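Local coordinates for protein Polyphosphate:AMP phosphotransferase (Meiothermus ruber H328, PDB 5O6M) that transfers phosphate from inorganic polyphosphate to nucleotides, converting AMP to ADP and ADP to ATP, at residues D[40-51]-D[76-86]. The protein carries 1 engineered substitution. Sequence-based numbering, arbitrary orientation.
Sequences NRRLEKLQELLY and VVFDGVNPSGV
Leu43 pushes its CD2 methyl into a hollow of segment 76-86 lined by Val77 CG1, Phe78 CD1 and Val81 CG1, with Val77 O closest, 3.2 Å from CD2. Leu243 and Leu247 of helix 232-249 also touch this leucine. One turn earlier, Asn40 swings CG away from its own backbone N (chi1 -174°) and reaches past the end of helix 70-77. There ND2 donates to Asp79 O at 3.0 Å, in the carbonyl plane and on a lone pair, with an N-H...O angle of 148°; the acceptor also lies nearly in the plane of the Asn40 amide. That carbonyl belongs to the type II turn from Phe78 to Val81, whose Gly80 leaves the dent that the extended Glu44 chain fills: a CB there would collide with Glu44 OE1, and at these backbone angles it would also press on the preceding carbonyl O. Gln47 repeats the fit farther on. Its chain bends at chi2 (-81°) to bring OE1 within 3.2 Å of Gly85 CA, where a side chain would again clash, while NE2 sits against Asn82 CB, buried without a polar partner. The Tyr51 ring comes alongside Ser84 and Gly85, its CE1 3.3 Å from Ser84 O. Asn82 projects toward the helix, its CB 3.6 Å from Glu48 OE1, the two side chains at about a right angle. Its OD1 accepts from Ser84 N at 2.8 Å, closing an Asx turn, and from Ser84 OG on the same face. With an alanine here, both Ser84 donors would probably lose their shared acceptor and the turn would be likely to shift under Gln47 and Glu48. Asn82 and Ser84 also pack on Ile74 of the second subunit. Helix 29-53 thus packs over the loop leading from helix 70-77 into edge strand 86-90, within the P-loop-type alpha/beta fold of PPK2 kinases.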
ATOM      1  N   ASN D  40     -10.594 -28.802 -14.268  1.00 68.97           N
ATOM      2  CA  ASN D  40      -9.841 -27.601 -14.606  1.00 58.37           C
ATOM      3  C   ASN D  40     -10.645 -26.676 -15.511  1.00 62.45           C
ATOM      4  O   ASN D  40     -10.668 -25.458 -15.302  1.00 62.37           O
ATOM      5  CB  ASN D  40      -8.520 -27.986 -15.271  1.00 56.48           C
ATOM      6  CG  ASN D  40      -7.625 -26.788 -15.523  1.00 68.83           C
ATOM      7  OD1 ASN D  40      -7.570 -26.271 -16.640  1.00 64.34           O
ATOM      8  ND2 ASN D  40      -6.924 -26.336 -14.485  1.00 57.14           N
ATOM      9  N   ARG D  41     -11.320 -27.234 -16.517  1.00 65.81           N
ATOM     10  CA  ARG D  41     -12.030 -26.385 -17.469  1.00 64.32           C
ATOM     11  C   ARG D  41     -13.255 -25.741 -16.833  1.00 59.93           C
ATOM     12  O   ARG D  41     -13.549 -24.568 -17.091  1.00 69.11           O
ATOM     13  CB  ARG D  41     -12.406 -27.192 -18.710  1.00 71.20           C
ATOM     14  CG  ARG D  41     -11.189 -27.667 -19.486  1.00 79.12           C
ATOM     15  CD  ARG D  41     -11.561 -28.508 -20.693  1.00102.56           C
ATOM     16  NE  ARG D  41     -10.368 -29.026 -21.360  1.00112.55           N
ATOM     17  CZ  ARG D  41     -10.387 -29.883 -22.376  1.00123.72           C
ATOM     18  NH1 ARG D  41     -11.543 -30.324 -22.851  1.00135.63           N
ATOM     19  NH2 ARG D  41      -9.249 -30.299 -22.917  1.00115.96           N
ATOM     20  N   ARG D  42     -13.986 -26.481 -15.996  1.00 66.18           N
ATOM     21  CA  ARG D  42     -15.056 -25.846 -15.234  1.00 66.65           C
ATOM     22  C   ARG D  42     -14.501 -24.737 -14.349  1.00 56.22           C
ATOM     23  O   ARG D  42     -15.099 -23.661 -14.237  1.00 54.66           O
ATOM     24  CB  ARG D  42     -15.810 -26.876 -14.392  1.00 63.32           C
ATOM     25  CG  ARG D  42     -16.590 -27.911 -15.184  1.00 70.90           C
ATOM     26  CD  ARG D  42     -17.690 -28.488 -14.313  1.00 73.00           C
ATOM     27  NE  ARG D  42     -17.180 -29.438 -13.331  1.00 75.38           N
ATOM     28  CZ  ARG D  42     -17.732 -29.644 -12.140  1.00 77.15           C
ATOM     29  NH1 ARG D  42     -17.203 -30.527 -11.305  1.00 76.29           N
ATOM     30  NH2 ARG D  42     -18.807 -28.954 -11.778  1.00 70.63           N
ATOM     31  N   LEU D  43     -13.361 -24.988 -13.701  1.00 54.44           N
ATOM     32  CA  LEU D  43     -12.721 -23.958 -12.890  1.00 56.47           C
ATOM     33  C   LEU D  43     -12.482 -22.696 -13.709  1.00 61.26           C
ATOM     34  O   LEU D  43     -12.827 -21.589 -13.282  1.00 62.76           O
ATOM     35  CB  LEU D  43     -11.407 -24.493 -12.317  1.00 58.08           C
ATOM     36  CG  LEU D  43     -10.546 -23.509 -11.529  1.00 53.84           C
ATOM     37  CD1 LEU D  43     -11.318 -22.966 -10.347  1.00 59.82           C
ATOM     38  CD2 LEU D  43      -9.266 -24.190 -11.067  1.00 53.41           C
ATOM     39  N   GLU D  44     -11.897 -22.851 -14.900  1.00 53.73           N
ATOM     40  CA  GLU D  44     -11.679 -21.700 -15.771  1.00 64.61           C
ATOM     41  C   GLU D  44     -12.984 -20.953 -16.012  1.00 56.58           C
ATOM     42  O   GLU D  44     -13.052 -19.728 -15.871  1.00 58.74           O
ATOM     43  CB  GLU D  44     -11.071 -22.148 -17.105  1.00 61.55           C
ATOM     44  CG  GLU D  44      -9.640 -22.664 -17.021  1.00 63.84           C
ATOM     45  CD  GLU D  44      -9.120 -23.182 -18.357  1.00 71.95           C
ATOM     46  OE1 GLU D  44      -8.022 -23.783 -18.376  1.00 55.98           O
ATOM     47  OE2 GLU D  44      -9.806 -22.988 -19.388  1.00 60.27           O
ATOM     48  N   LYS D  45     -14.041 -21.688 -16.364  1.00 65.89           N
ATOM     49  CA  LYS D  45     -15.305 -21.047 -16.713  1.00 64.85           C
ATOM     50  C   LYS D  45     -15.970 -20.427 -15.492  1.00 58.17           C
ATOM     51  O   LYS D  45     -16.600 -19.367 -15.597  1.00 71.31           O
ATOM     52  CB  LYS D  45     -16.231 -22.063 -17.384  1.00 70.09           C
ATOM     53  CG  LYS D  45     -17.290 -21.455 -18.294  1.00 85.38           C
ATOM     54  CD  LYS D  45     -18.342 -20.697 -17.501  1.00 82.26           C
ATOM     55  CE  LYS D  45     -19.540 -20.348 -18.367  1.00 88.40           C
ATOM     56  NZ  LYS D  45     -20.612 -19.679 -17.577  1.00 91.49           N
ATOM     57  N   LEU D  46     -15.850 -21.069 -14.326  1.00 54.61           N
ATOM     58  CA  LEU D  46     -16.442 -20.504 -13.113  1.00 64.18           C
ATOM     59  C   LEU D  46     -15.715 -19.236 -12.679  1.00 59.43           C
ATOM     60  O   LEU D  46     -16.341 -18.294 -12.174  1.00 62.03           O
ATOM     61  CB  LEU D  46     -16.437 -21.540 -11.988  1.00 57.26           C
ATOM     62  CG  LEU D  46     -17.469 -22.665 -12.085  1.00 53.15           C
ATOM     63  CD1 LEU D  46     -16.984 -23.904 -11.353  1.00 54.91           C
ATOM     64  CD2 LEU D  46     -18.805 -22.206 -11.525  1.00 50.87           C
ATOM     65  N   GLN D  47     -14.392 -19.196 -12.863  1.00 53.44           N
ATOM     66  CA  GLN D  47     -13.631 -17.998 -12.528  1.00 60.23           C
ATOM     67  C   GLN D  47     -14.100 -16.801 -13.351  1.00 65.94           C
ATOM     68  O   GLN D  47     -14.239 -15.691 -12.822  1.00 54.04           O
ATOM     69  CB  GLN D  47     -12.139 -18.258 -12.734  1.00 55.23           C
ATOM     70  CG  GLN D  47     -11.238 -17.106 -12.333  1.00 66.46           C
ATOM     71  CD  GLN D  47     -11.151 -16.032 -13.399  1.00 65.50           C
ATOM     72  OE1 GLN D  47     -11.054 -14.844 -13.094  1.00 64.45           O
ATOM     73  NE2 GLN D  47     -11.185 -16.449 -14.661  1.00 59.19           N
ATOM     74  N   GLU D  48     -14.348 -17.005 -14.649  1.00 61.47           N
ATOM     75  CA  GLU D  48     -14.814 -15.905 -15.489  1.00 59.39           C
ATOM     76  C   GLU D  48     -16.155 -15.369 -15.008  1.00 59.76           C
ATOM     77  O   GLU D  48     -16.410 -14.161 -15.076  1.00 64.98           O
ATOM     78  CB  GLU D  48     -14.911 -16.356 -16.949  1.00 68.71           C
ATOM     79  CG  GLU D  48     -13.608 -16.885 -17.536  1.00 73.26           C
ATOM     80  CD  GLU D  48     -12.684 -15.770 -18.002  1.00 75.05           C
ATOM     81  OE1 GLU D  48     -11.576 -16.074 -18.495  1.00 66.70           O
ATOM     82  OE2 GLU D  48     -13.066 -14.588 -17.870  1.00 94.95           O
ATOM     83  N   LEU D  49     -17.026 -16.249 -14.510  1.00 64.91           N
ATOM     84  CA  LEU D  49     -18.272 -15.789 -13.903  1.00 67.42           C
ATOM     85  C   LEU D  49     -17.996 -14.955 -12.655  1.00 54.83           C
ATOM     86  O   LEU D  49     -18.513 -13.840 -12.513  1.00 62.60           O
ATOM     87  CB  LEU D  49     -19.168 -16.985 -13.577  1.00 68.44           C
ATOM     88  CG  LEU D  49     -20.388 -17.167 -14.485  1.00 75.12           C
ATOM     89  CD1 LEU D  49     -21.163 -18.419 -14.100  1.00 79.65           C
ATOM     90  CD2 LEU D  49     -21.293 -15.938 -14.459  1.00 71.61           C
ATOM     91  N   LEU D  50     -17.195 -15.492 -11.730  1.00 60.32           N
ATOM     92  CA  LEU D  50     -16.823 -14.754 -10.524  1.00 54.76           C
ATOM     93  C   LEU D  50     -16.355 -13.344 -10.868  1.00 47.45           C
ATOM     94  O   LEU D  50     -16.888 -12.353 -10.361  1.00 46.87           O
ATOM     95  CB  LEU D  50     -15.724 -15.512  -9.775  1.00 50.81           C
ATOM     96  CG  LEU D  50     -15.136 -14.885  -8.509  1.00 52.72           C
ATOM     97  CD1 LEU D  50     -16.149 -14.912  -7.367  1.00 46.02           C
ATOM     98  CD2 LEU D  50     -13.830 -15.569  -8.111  1.00 40.67           C
ATOM     99  N   TYR D  51     -15.351 -13.246 -11.742  1.00 57.77           N
ATOM    100  CA  TYR D  51     -14.816 -11.948 -12.140  1.00 51.87           C
ATOM    101  C   TYR D  51     -15.897 -11.063 -12.748  1.00 53.91           C
ATOM    102  O   TYR D  51     -16.005  -9.877 -12.414  1.00 54.68           O
ATOM    103  CB  TYR D  51     -13.664 -12.152 -13.126  1.00 55.91           C
ATOM    104  CG  TYR D  51     -12.925 -10.890 -13.500  1.00 63.89           C
ATOM    105  CD1 TYR D  51     -12.019 -10.306 -12.624  1.00 73.70           C
ATOM    106  CD2 TYR D  51     -13.118 -10.293 -14.738  1.00 63.70           C
ATOM    107  CE1 TYR D  51     -11.335  -9.151 -12.964  1.00 62.45           C
ATOM    108  CE2 TYR D  51     -12.437  -9.138 -15.088  1.00 75.15           C
ATOM    109  CZ  TYR D  51     -11.546  -8.573 -14.196  1.00 71.76           C
ATOM    110  OH  TYR D  51     -10.867  -7.425 -14.538  1.00 81.05           O
ATOM    111  N   VAL D  76      -0.477 -26.428 -10.917  1.00 56.27           N
ATOM    112  CA  VAL D  76      -1.320 -27.399 -11.609  1.00 49.86           C
ATOM    113  C   VAL D  76      -2.795 -27.040 -11.485  1.00 55.36           C
ATOM    114  O   VAL D  76      -3.515 -26.970 -12.487  1.00 56.29           O
ATOM    115  CB  VAL D  76      -1.042 -28.817 -11.077  1.00 53.51           C
ATOM    116  CG1 VAL D  76      -2.026 -29.808 -11.672  1.00 48.08           C
ATOM    117  CG2 VAL D  76       0.391 -29.229 -11.391  1.00 50.30           C
ATOM    118  N   VAL D  77      -3.266 -26.779 -10.263  1.00 54.21           N
ATOM    119  CA  VAL D  77      -4.703 -26.613 -10.055  1.00 45.43           C
ATOM    120  C   VAL D  77      -5.231 -25.440 -10.869  1.00 53.71           C
ATOM    121  O   VAL D  77      -6.323 -25.509 -11.447  1.00 61.15           O
ATOM    122  CB  VAL D  77      -5.012 -26.436  -8.558  1.00 51.55           C
ATOM    123  CG1 VAL D  77      -6.465 -26.027  -8.363  1.00 49.19           C
ATOM    124  CG2 VAL D  77      -4.691 -27.708  -7.788  1.00 48.08           C
ATOM    125  N   PHE D  78      -4.458 -24.357 -10.948  1.00 58.01           N
ATOM    126  CA  PHE D  78      -4.894 -23.137 -11.614  1.00 58.29           C
ATOM    127  C   PHE D  78      -4.268 -22.964 -12.993  1.00 52.32           C
ATOM    128  O   PHE D  78      -4.300 -21.861 -13.549  1.00 49.54           O
ATOM    129  CB  PHE D  78      -4.599 -21.925 -10.732  1.00 49.98           C
ATOM    130  CG  PHE D  78      -5.265 -21.984  -9.390  1.00 55.11           C
ATOM    131  CD1 PHE D  78      -6.510 -21.407  -9.194  1.00 61.79           C
ATOM    132  CD2 PHE D  78      -4.654 -22.626  -8.325  1.00 48.99           C
ATOM    133  CE1 PHE D  78      -7.131 -21.456  -7.958  1.00 54.17           C
ATOM    134  CE2 PHE D  78      -5.271 -22.681  -7.088  1.00 60.57           C
ATOM    135  CZ  PHE D  78      -6.510 -22.094  -6.904  1.00 52.91           C
ATOM    136  N   ASP D  79      -3.717 -24.033 -13.562  1.00 60.52           N
ATOM    137  CA  ASP D  79      -3.210 -23.976 -14.925  1.00 51.14           C
ATOM    138  C   ASP D  79      -4.331 -23.557 -15.863  1.00 47.33           C
ATOM    139  O   ASP D  79      -5.402 -24.170 -15.879  1.00 55.59           O
ATOM    140  CB  ASP D  79      -2.656 -25.343 -15.329  1.00 57.22           C
ATOM    141  CG  ASP D  79      -1.992 -25.330 -16.700  1.00 66.48           C
ATOM    142  OD1 ASP D  79      -0.766 -25.095 -16.755  1.00 68.46           O
ATOM    143  OD2 ASP D  79      -2.688 -25.560 -17.714  1.00 62.46           O
ATOM    144  N   GLY D  80      -4.094 -22.497 -16.630  1.00 47.91           N
ATOM    145  CA  GLY D  80      -5.066 -22.023 -17.592  1.00 50.44           C
ATOM    146  C   GLY D  80      -6.097 -21.043 -17.058  1.00 48.93           C
ATOM    147  O   GLY D  80      -6.939 -20.579 -17.833  1.00 56.39           O
ATOM    148  N   VAL D  81      -6.055 -20.697 -15.772  1.00 47.15           N
ATOM    149  CA  VAL D  81      -6.982 -19.709 -15.223  1.00 59.22           C
ATOM    150  C   VAL D  81      -6.533 -18.320 -15.659  1.00 51.22           C
ATOM    151  O   VAL D  81      -5.338 -18.009 -15.652  1.00 52.39           O
ATOM    152  CB  VAL D  81      -7.050 -19.818 -13.685  1.00 55.34           C
ATOM    153  CG1 VAL D  81      -7.413 -21.229 -13.259  1.00 53.40           C
ATOM    154  CG2 VAL D  81      -5.731 -19.354 -13.060  1.00 70.86           C
ATOM    155  N   ASN D  82      -7.482 -17.477 -16.022  1.00 43.36           N
ATOM    156  CA  ASN D  82      -7.169 -16.138 -16.492  1.00 46.01           C
ATOM    157  C   ASN D  82      -6.447 -15.325 -15.419  1.00 55.37           C
ATOM    158  O   ASN D  82      -6.992 -15.145 -14.318  1.00 46.38           O
ATOM    159  CB  ASN D  82      -8.439 -15.413 -16.932  1.00 48.48           C
ATOM    160  CG  ASN D  82      -8.141 -14.086 -17.595  1.00 50.88           C
ATOM    161  OD1 ASN D  82      -7.103 -13.469 -17.351  1.00 48.42           O
ATOM    162  ND2 ASN D  82      -9.052 -13.641 -18.444  1.00 57.40           N
ATOM    163  N   PRO D  83      -5.237 -14.820 -15.688  1.00 55.51           N
ATOM    164  CA  PRO D  83      -4.515 -14.056 -14.656  1.00 51.64           C
ATOM    165  C   PRO D  83      -5.257 -12.813 -14.179  1.00 54.53           C
ATOM    166  O   PRO D  83      -4.943 -12.294 -13.097  1.00 49.98           O
ATOM    167  CB  PRO D  83      -3.197 -13.681 -15.350  1.00 46.85           C
ATOM    168  CG  PRO D  83      -3.042 -14.687 -16.453  1.00 59.86           C
ATOM    169  CD  PRO D  83      -4.440 -14.990 -16.914  1.00 46.94           C
ATOM    170  N   SER D  84      -6.234 -12.320 -14.941  1.00 48.07           N
ATOM    171  CA  SER D  84      -6.923 -11.093 -14.562  1.00 54.55           C
ATOM    172  C   SER D  84      -7.806 -11.263 -13.335  1.00 48.93           C
ATOM    173  O   SER D  84      -8.232 -10.258 -12.758  1.00 52.86           O
ATOM    174  CB  SER D  84      -7.777 -10.591 -15.729  1.00 53.38           C
ATOM    175  OG  SER D  84      -6.997 -10.459 -16.904  1.00 59.03           O
ATOM    176  N   GLY D  85      -8.087 -12.494 -12.920  1.00 56.34           N
ATOM    177  CA  GLY D  85      -8.998 -12.716 -11.818  1.00 60.94           C
ATOM    178  C   GLY D  85      -8.415 -13.524 -10.679  1.00 59.27           C
ATOM    179  O   GLY D  85      -9.021 -13.611  -9.606  1.00 59.05           O
ATOM    180  N   VAL D  86      -7.247 -14.124 -10.891  1.00 49.40           N
ATOM    181  CA  VAL D  86      -6.593 -14.950  -9.883  1.00 47.64           C
ATOM    182  C   VAL D  86      -5.250 -14.323  -9.537  1.00 47.44           C
ATOM    183  O   VAL D  86      -4.440 -14.045 -10.428  1.00 51.76           O
ATOM    184  CB  VAL D  86      -6.420 -16.404 -10.366  1.00 51.41           C
ATOM    185  CG1 VAL D  86      -5.545 -16.453 -11.611  1.00 66.97           C
ATOM    186  CG2 VAL D  86      -5.832 -17.273  -9.257  1.00 39.46           C
TER